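Local coordinates for nucleoprotein (Human coronavirus NL63, PDB 5N4K) that probably packages the viral RNA genome into a helical ribonucleocapsid and assists virion assembly, its N-terminal domain being the predicted RNA-binding part, at residues A[61-71]-A[85-96]. Residues are numbered along the deposited sequence; the frame is centred on the assembly and turned at random.
Sequences EQIGYWNVQER and KVHFYYLGTGPH. With SO4 (sulfate ion), chain F; SO4 (sulfate ion), chain D.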
ATOM      1  N   GLU A  61      -0.902  -0.935 -23.463  1.00 12.32           N
ATOM      2  CA  GLU A  61      -1.295  -0.958 -22.055  1.00 11.65           C
ATOM      3  C   GLU A  61      -0.684  -2.106 -21.283  1.00 11.63           C
ATOM      4  O   GLU A  61      -1.039  -2.289 -20.112  1.00 11.98           O
ATOM      5  CB  GLU A  61      -2.807  -0.951 -21.912  1.00 12.48           C
ATOM      6  CG  GLU A  61      -3.445   0.318 -22.390  1.00 13.06           C
ATOM      7  CD  GLU A  61      -4.984   0.304 -22.356  1.00 13.85           C
ATOM      8  OE1 GLU A  61      -5.539  -0.711 -22.889  1.00 15.52           O
ATOM      9  OE2 GLU A  61      -5.592   1.310 -21.830  1.00 16.10           O
ATOM     10  N   GLN A  62       0.226  -2.885 -21.841  1.00 10.76           N
ATOM     11  CA  GLN A  62       0.780  -4.066 -21.156  1.00 11.14           C
ATOM     12  C   GLN A  62       1.987  -3.625 -20.318  1.00 10.44           C
ATOM     13  O   GLN A  62       3.141  -3.882 -20.572  1.00 10.70           O
ATOM     14  CB  GLN A  62       1.180  -5.171 -22.101  1.00 12.00           C
ATOM     15  CG  GLN A  62       0.069  -5.657 -23.069  1.00 12.74           C
ATOM     16  CD  GLN A  62      -1.212  -5.966 -22.338  1.00 14.53           C
ATOM     17  OE1 GLN A  62      -1.190  -6.871 -21.503  1.00 15.79           O
ATOM     18  NE2 GLN A  62      -2.224  -5.275 -22.595  1.00 14.33           N
ATOM     19  N   ILE A  63       1.654  -2.893 -19.236  1.00 10.14           N
ATOM     20  CA  ILE A  63       2.648  -2.182 -18.434  1.00 10.15           C
ATOM     21  C   ILE A  63       2.013  -1.894 -17.041  1.00  9.95           C
ATOM     22  O   ILE A  63       0.829  -1.559 -16.965  1.00 10.82           O
ATOM     23  CB  ILE A  63       3.075  -0.880 -19.169  1.00 10.59           C
ATOM     24  CG1 ILE A  63       4.119  -0.131 -18.348  1.00 10.13           C
ATOM     25  CG2 ILE A  63       1.885  -0.018 -19.547  1.00 10.94           C
ATOM     26  CD1 ILE A  63       4.871   0.875 -19.239  1.00 11.47           C
ATOM     27  N   GLY A  64       2.836  -1.964 -15.999  1.00  9.45           N
ATOM     28  CA  GLY A  64       2.332  -1.637 -14.686  1.00  9.69           C
ATOM     29  C   GLY A  64       3.335  -2.010 -13.658  1.00 10.16           C
ATOM     30  O   GLY A  64       4.545  -1.931 -13.841  1.00  9.32           O
ATOM     31  N   TYR A  65       2.800  -2.396 -12.480  1.00  9.53           N
ATOM     32  CA  TYR A  65       3.671  -2.726 -11.348  1.00  9.57           C
ATOM     33  C   TYR A  65       3.096  -3.838 -10.477  1.00  8.94           C
ATOM     34  O   TYR A  65       1.875  -4.036 -10.453  1.00 10.06           O
ATOM     35  CB  TYR A  65       3.981  -1.452 -10.424  1.00  9.23           C
ATOM     36  CG  TYR A  65       2.707  -0.809  -9.875  1.00  9.06           C
ATOM     37  CD1 TYR A  65       1.947   0.086 -10.605  1.00  9.31           C
ATOM     38  CD2 TYR A  65       2.229  -1.150  -8.603  1.00  9.17           C
ATOM     39  CE1 TYR A  65       0.779   0.681 -10.090  1.00 10.03           C
ATOM     40  CE2 TYR A  65       1.099  -0.580  -8.097  1.00  9.72           C
ATOM     41  CZ  TYR A  65       0.370   0.302  -8.829  1.00  9.32           C
ATOM     42  OH  TYR A  65      -0.819   0.783  -8.324  1.00  9.45           O
ATOM     43  N   TRP A  66       4.018  -4.494  -9.786  1.00  9.06           N
ATOM     44  CA  TRP A  66       3.703  -5.428  -8.682  1.00  9.11           C
ATOM     45  C   TRP A  66       3.965  -4.719  -7.375  1.00 11.34           C
ATOM     46  O   TRP A  66       5.011  -4.187  -7.175  1.00 11.95           O
ATOM     47  CB  TRP A  66       4.499  -6.689  -8.818  1.00 10.15           C
ATOM     48  CG  TRP A  66       4.174  -7.534  -9.986  1.00  9.85           C
ATOM     49  CD1 TRP A  66       4.724  -7.450 -11.241  1.00 11.53           C
ATOM     50  CD2 TRP A  66       3.194  -8.583 -10.073  1.00  9.46           C
ATOM     51  NE1 TRP A  66       4.194  -8.361 -12.058  1.00 10.91           N
ATOM     52  CE2 TRP A  66       3.230  -9.073 -11.389  1.00 10.50           C
ATOM     53  CE3 TRP A  66       2.277  -9.102  -9.185  1.00 10.16           C
ATOM     54  CZ2 TRP A  66       2.393 -10.115 -11.805  1.00 10.86           C
ATOM     55  CZ3 TRP A  66       1.417 -10.137  -9.592  1.00 11.53           C
ATOM     56  CH2 TRP A  66       1.480 -10.607 -10.874  1.00 10.88           C
ATOM     57  N   ASN A  67       2.972  -4.724  -6.504  1.00 10.52           N
ATOM     58  CA  ASN A  67       3.047  -4.043  -5.194  1.00 11.01           C
ATOM     59  C   ASN A  67       3.271  -5.128  -4.098  1.00  9.71           C
ATOM     60  O   ASN A  67       2.463  -6.054  -3.993  1.00 11.31           O
ATOM     61  CB  ASN A  67       1.731  -3.302  -4.913  1.00 11.98           C
ATOM     62  CG  ASN A  67       1.871  -2.266  -3.874  1.00 12.55           C
ATOM     63  OD1 ASN A  67       2.865  -1.585  -3.822  1.00 15.74           O
ATOM     64  ND2 ASN A  67       0.843  -2.150  -3.059  1.00 16.37           N
ATOM     65  N   VAL A  68       4.319  -4.983  -3.373  1.00 11.03           N
ATOM     66  CA  VAL A  68       4.650  -5.931  -2.305  1.00 12.13           C
ATOM     67  C   VAL A  68       3.807  -5.733  -1.082  1.00 14.93           C
ATOM     68  O   VAL A  68       3.688  -4.593  -0.590  1.00 17.06           O
ATOM     69  CB  VAL A  68       6.142  -5.841  -2.010  1.00 13.39           C
ATOM     70  CG1 VAL A  68       6.562  -6.718  -0.811  1.00 15.84           C
ATOM     71  CG2 VAL A  68       7.046  -6.111  -3.177  1.00 14.33           C
ATOM     72  N   GLN A  69       3.297  -6.840  -0.572  1.00 15.36           N
ATOM     73  CA  GLN A  69       2.558  -6.951   0.715  1.00 17.78           C
ATOM     74  C   GLN A  69       3.464  -7.782   1.674  1.00 17.07           C
ATOM     75  O   GLN A  69       3.669  -8.973   1.417  1.00 18.24           O
ATOM     76  CB  GLN A  69       1.245  -7.691   0.429  1.00 18.82           C
ATOM     77  CG  GLN A  69       0.307  -7.965   1.646  1.00 22.95           C
ATOM     78  CD  GLN A  69      -0.718  -9.044   1.493  1.00 26.24           C
ATOM     79  OE1 GLN A  69      -1.092  -9.485   0.394  1.00 28.02           O
ATOM     80  NE2 GLN A  69      -1.254  -9.479   2.638  1.00 31.11           N
ATOM     81  N   GLU A  70       3.982  -7.169   2.710  1.00 17.78           N
ATOM     82  CA  GLU A  70       4.742  -7.902   3.761  1.00 20.35           C
ATOM     83  C   GLU A  70       3.699  -8.656   4.585  1.00 22.21           C
ATOM     84  O   GLU A  70       2.606  -8.160   4.814  1.00 21.40           O
ATOM     85  CB  GLU A  70       5.509  -6.856   4.573  1.00 24.46           C
ATOM     86  CG  GLU A  70       6.531  -7.386   5.507  1.00 30.23           C
ATOM     87  CD  GLU A  70       7.379  -6.303   6.175  1.00 34.25           C
ATOM     88  OE1 GLU A  70       7.313  -5.084   5.800  1.00 32.01           O
ATOM     89  OE2 GLU A  70       8.109  -6.673   7.117  1.00 40.01           O
ATOM     90  N   ARG A  71       4.031  -9.890   5.017  1.00 19.24           N
ATOM     91  CA  ARG A  71       3.101 -10.807   5.668  1.00 21.91           C
ATOM     92  C   ARG A  71       3.786 -11.440   6.929  1.00 21.36           C
ATOM     93  O   ARG A  71       4.940 -11.775   6.873  1.00 21.69           O
ATOM     94  CB  ARG A  71       2.695 -11.936   4.708  1.00 20.81           C
ATOM     95  CG  ARG A  71       1.873 -11.344   3.579  1.00 21.53           C
ATOM     96  CD  ARG A  71       1.596 -12.423   2.577  1.00 20.94           C
ATOM     97  NE  ARG A  71       0.815 -13.581   3.111  1.00 22.98           N
ATOM     98  CZ  ARG A  71       1.152 -14.868   3.139  1.00 23.16           C
ATOM     99  NH1 ARG A  71       2.286 -15.404   2.795  1.00 20.99           N
ATOM    100  NH2 ARG A  71       0.236 -15.719   3.604  1.00 29.17           N
ATOM    101  N   LYS A  85       3.523 -11.388  -0.503  1.00 14.50           N
ATOM    102  CA  LYS A  85       2.724 -11.468  -1.682  1.00 15.87           C
ATOM    103  C   LYS A  85       2.958 -10.209  -2.538  1.00 12.50           C
ATOM    104  O   LYS A  85       3.386  -9.181  -2.054  1.00 13.81           O
ATOM    105  CB  LYS A  85       1.242 -11.612  -1.380  1.00 17.81           C
ATOM    106  CG  LYS A  85       0.865 -13.034  -0.927  1.00 20.39           C
ATOM    107  CD  LYS A  85      -0.591 -13.084  -0.488  1.00 23.60           C
ATOM    108  CE  LYS A  85      -0.827 -14.478   0.040  1.00 27.86           C
ATOM    109  NZ  LYS A  85      -2.187 -14.599   0.658  1.00 29.46           N
ATOM    110  N   VAL A  86       2.748 -10.371  -3.836  1.00 11.87           N
ATOM    111  CA  VAL A  86       2.757  -9.238  -4.760  1.00 10.90           C
ATOM    112  C   VAL A  86       1.470  -9.214  -5.555  1.00 11.16           C
ATOM    113  O   VAL A  86       0.991 -10.258  -6.027  1.00 11.81           O
ATOM    114  CB  VAL A  86       4.005  -9.254  -5.688  1.00 11.96           C
ATOM    115  CG1 VAL A  86       5.267  -8.934  -4.918  1.00 13.36           C
ATOM    116  CG2 VAL A  86       4.164 -10.579  -6.451  1.00 11.76           C
ATOM    117  N   HIS A  87       0.919  -8.020  -5.755  1.00 10.51           N
ATOM    118  CA  HIS A  87      -0.312  -7.856  -6.547  1.00 10.58           C
ATOM    119  C   HIS A  87      -0.049  -6.923  -7.722  1.00 10.09           C
ATOM    120  O   HIS A  87       0.618  -5.879  -7.550  1.00 10.86           O
ATOM    121  CB  HIS A  87      -1.418  -7.237  -5.670  1.00 11.58           C
ATOM    122  CG  HIS A  87      -1.783  -8.012  -4.451  1.00 15.39           C
ATOM    123  ND1 HIS A  87      -2.901  -8.783  -4.417  1.00 19.79           N
ATOM    124  CD2 HIS A  87      -1.198  -8.077  -3.272  1.00 18.27           C
ATOM    125  CE1 HIS A  87      -2.963  -9.384  -3.248  1.00 18.23           C
ATOM    126  NE2 HIS A  87      -1.961  -8.965  -2.517  1.00 19.77           N
ATOM    127  N   PHE A  88      -0.598  -7.270  -8.891  1.00  9.83           N
ATOM    128  CA  PHE A  88      -0.297  -6.508 -10.096  1.00  9.92           C
ATOM    129  C   PHE A  88      -1.361  -5.464 -10.339  1.00  9.41           C
ATOM    130  O   PHE A  88      -2.589  -5.725 -10.229  1.00 10.43           O
ATOM    131  CB  PHE A  88      -0.309  -7.451 -11.320  1.00 10.89           C
ATOM    132  CG  PHE A  88      -0.162  -6.673 -12.604  1.00  9.55           C
ATOM    133  CD1 PHE A  88       1.101  -6.278 -13.009  1.00 10.49           C
ATOM    134  CD2 PHE A  88      -1.249  -6.310 -13.348  1.00  9.67           C
ATOM    135  CE1 PHE A  88       1.272  -5.497 -14.142  1.00 10.83           C
ATOM    136  CE2 PHE A  88      -1.106  -5.517 -14.488  1.00  9.67           C
ATOM    137  CZ  PHE A  88       0.150  -5.114 -14.852  1.00 11.08           C
ATOM    138  N   TYR A  89      -0.925  -4.298 -10.780  1.00  9.65           N
ATOM    139  CA  TYR A  89      -1.791  -3.217 -11.196  1.00  9.69           C
ATOM    140  C   TYR A  89      -1.218  -2.587 -12.453  1.00 10.30           C
ATOM    141  O   TYR A  89      -0.042  -2.355 -12.589  1.00  9.70           O
ATOM    142  CB  TYR A  89      -1.859  -2.149 -10.099  1.00 10.74           C
ATOM    143  CG  TYR A  89      -2.393  -2.657  -8.794  1.00 11.10           C
ATOM    144  CD1 TYR A  89      -1.540  -3.174  -7.836  1.00 12.29           C
ATOM    145  CD2 TYR A  89      -3.763  -2.577  -8.537  1.00 11.75           C
ATOM    146  CE1 TYR A  89      -2.056  -3.664  -6.609  1.00 12.80           C
ATOM    147  CE2 TYR A  89      -4.225  -3.079  -7.344  1.00 13.53           C
ATOM    148  CZ  TYR A  89      -3.384  -3.590  -6.483  1.00 14.58           C
ATOM    149  OH  TYR A  89      -3.878  -4.075  -5.201  1.00 20.60           O
ATOM    150  N   TYR A  90      -2.109  -2.261 -13.394  1.00  9.55           N
ATOM    151  CA  TYR A  90      -1.720  -1.534 -14.603  1.00  9.24           C
ATOM    152  C   TYR A  90      -1.237  -0.143 -14.254  1.00  9.62           C
ATOM    153  O   TYR A  90      -1.716   0.483 -13.313  1.00  9.26           O
ATOM    154  CB  TYR A  90      -2.931  -1.510 -15.580  1.00 10.34           C
ATOM    155  CG  TYR A  90      -3.283  -2.915 -16.111  1.00 10.22           C
ATOM    156  CD1 TYR A  90      -2.594  -3.435 -17.209  1.00 10.47           C
ATOM    157  CD2 TYR A  90      -4.305  -3.656 -15.589  1.00 10.11           C
ATOM    158  CE1 TYR A  90      -2.848  -4.712 -17.685  1.00 10.87           C
ATOM    159  CE2 TYR A  90      -4.600  -4.905 -16.018  1.00 11.27           C
ATOM    160  CZ  TYR A  90      -3.858  -5.422 -17.059  1.00 11.55           C
ATOM    161  OH  TYR A  90      -4.134  -6.712 -17.508  1.00 12.69           O
ATOM    162  N   LEU A  91      -0.402   0.380 -15.105  1.00  9.32           N
ATOM    163  CA  LEU A  91       0.119   1.730 -14.937  1.00  9.84           C
ATOM    164  C   LEU A  91      -1.038   2.732 -14.858  1.00 10.19           C
ATOM    165  O   LEU A  91      -1.951   2.714 -15.649  1.00 10.42           O
ATOM    166  CB  LEU A  91       1.079   2.083 -16.105  1.00 11.63           C
ATOM    167  CG  LEU A  91       1.769   3.442 -15.994  1.00 10.80           C
ATOM    168  CD1 LEU A  91       2.692   3.560 -14.831  1.00 12.55           C
ATOM    169  CD2 LEU A  91       2.584   3.590 -17.286  1.00 11.56           C
ATOM    170  N   GLY A  92      -0.969   3.618 -13.851  1.00 10.11           N
ATOM    171  CA  GLY A  92      -2.033   4.604 -13.625  1.00 10.90           C
ATOM    172  C   GLY A  92      -3.252   4.090 -12.979  1.00 11.01           C
ATOM    173  O   GLY A  92      -4.284   4.811 -12.956  1.00 12.40           O
ATOM    174  N   THR A  93      -3.163   2.907 -12.350  1.00 10.51           N
ATOM    175  CA  THR A  93      -4.239   2.312 -11.575  1.00 10.71           C
ATOM    176  C   THR A  93      -3.666   1.830 -10.269  1.00 10.41           C
ATOM    177  O   THR A  93      -2.480   1.869 -10.077  1.00 10.63           O
ATOM    178  CB  THR A  93      -4.924   1.175 -12.324  1.00 10.66           C
ATOM    179  OG1 THR A  93      -4.111  -0.025 -12.231  1.00 10.51           O
ATOM    180  CG2 THR A  93      -5.178   1.519 -13.841  1.00 11.17           C
ATOM    181  N   GLY A  94      -4.567   1.365  -9.394  1.00 11.41           N
ATOM    182  CA  GLY A  94      -4.139   0.735  -8.121  1.00 10.25           C
ATOM    183  C   GLY A  94      -3.736   1.722  -7.057  1.00 10.45           C
ATOM    184  O   GLY A  94      -3.984   2.931  -7.176  1.00 13.03           O
ATOM    185  N   PRO A  95      -3.150   1.211  -5.982  1.00 10.66           N
ATOM    186  CA  PRO A  95      -2.725   2.054  -4.827  1.00 11.18           C
ATOM    187  C   PRO A  95      -1.716   3.051  -5.193  1.00 11.56           C
ATOM    188  O   PRO A  95      -1.561   4.069  -4.485  1.00 13.44           O
ATOM    189  CB  PRO A  95      -2.233   1.028  -3.826  1.00 12.55           C
ATOM    190  CG  PRO A  95      -1.829  -0.176  -4.628  1.00 13.44           C
ATOM    191  CD  PRO A  95      -2.806  -0.209  -5.753  1.00 10.96           C
ATOM    192  N   HIS A  96      -0.917   2.848  -6.261  1.00 10.12           N
ATOM    193  CA  HIS A  96       0.122   3.769  -6.749  1.00 10.84           C
ATOM    194  C   HIS A  96      -0.239   4.310  -8.113  1.00 10.76           C
ATOM    195  O   HIS A  96       0.639   4.491  -8.964  1.00 10.95           O
ATOM    196  CB  HIS A  96       1.496   3.106  -6.755  1.00 11.13           C
ATOM    197  CG  HIS A  96       1.925   2.608  -5.425  1.00 10.61           C
ATOM    198  ND1 HIS A  96       2.182   3.464  -4.368  1.00 12.50           N
ATOM    199  CD2 HIS A  96       2.107   1.362  -4.935  1.00 12.39           C
ATOM    200  CE1 HIS A  96       2.544   2.744  -3.313  1.00 13.53           C
ATOM    201  NE2 HIS A  96       2.534   1.484  -3.636  1.00 14.66           N
TER
HETATM  202  S   SO4 F 404      -2.732 -12.873   3.736  0.60 36.72           S
HETATM  203  O1  SO4 F 404      -1.716 -13.218   4.751  0.60 37.14           O
HETATM  204  O2  SO4 F 404      -2.151 -12.668   2.399  0.60 36.49           O
HETATM  205  O3  SO4 F 404      -3.172 -11.534   4.129  0.60 38.61           O
HETATM  206  O4  SO4 F 404      -3.812 -13.887   3.566  0.60 35.76           O
HETATM  207  S   SO4 D 402       0.602 -19.641   5.033  0.50 32.63           S
HETATM  208  O1  SO4 D 402       2.067 -19.716   5.064  0.50 29.88           O
HETATM  209  O2  SO4 D 402       0.210 -20.340   3.791  0.50 35.51           O
HETATM  210  O3  SO4 D 402       0.155 -18.215   5.026  0.50 31.03           O
HETATM  211  O4  SO4 D 402      -0.033 -20.238   6.228  0.50 36.61           O
HETATM  212  O   HOH W   1      -3.112  -7.738 -19.676  1.00 13.28           O
HETATM  213  O   HOH W   2      -1.431  -4.081  -3.129  1.00 17.84           O
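The paired strands of a long β-hairpin, central to the sheet of this N-terminal domain, meet where strand 63-71 runs antiparallel to strand 85-90; 91-96 loops back past Y65. Y65 and Y89 form a hydrogen-bonded pair, as do N67 with H87 and Q69 with K85, and beyond them L91 N donates to I63 O. On the face carrying W66, F88 and V86, the indole lies over F88 CB, 3.5 Å from the centroid of the six-membered ring of W66, while the F88 ring turns an edge toward the five-membered ring. W66 NE1 is held by L51 O.

The opposite face shows how one buried hydroxyl can pin a returning loop. With CG between its backbone N and carbonyl carbon (chi1 58°), Y65 lays a ring face against Y89 CB, and its OH donates to T93 O (2.6 Å) on a lone pair in the carbonyl plane while accepting from H96 N (2.9 Å). H96 meets the Y65 face in an offset edge-to-face contact, completing an aromatic cluster with Y89.

Farther along, H87 NE2 reaches Q69 OE1 (3.1 Å, 168°) within the imidazole plane. Q69 NE2 (3.2 Å from O3), K85 NZ (2.6 Å from O2) and R71 NE (3.0 Å from O1) grip the chain F sulfate, probably from the crystallisation liquor; K85 CE lies over the guanidinium, whose NH1 bonds P83 O. Such a basic hairpin is characteristic of coronavirus nucleocapsid N-terminal domains, consistent with binding RNA phosphates.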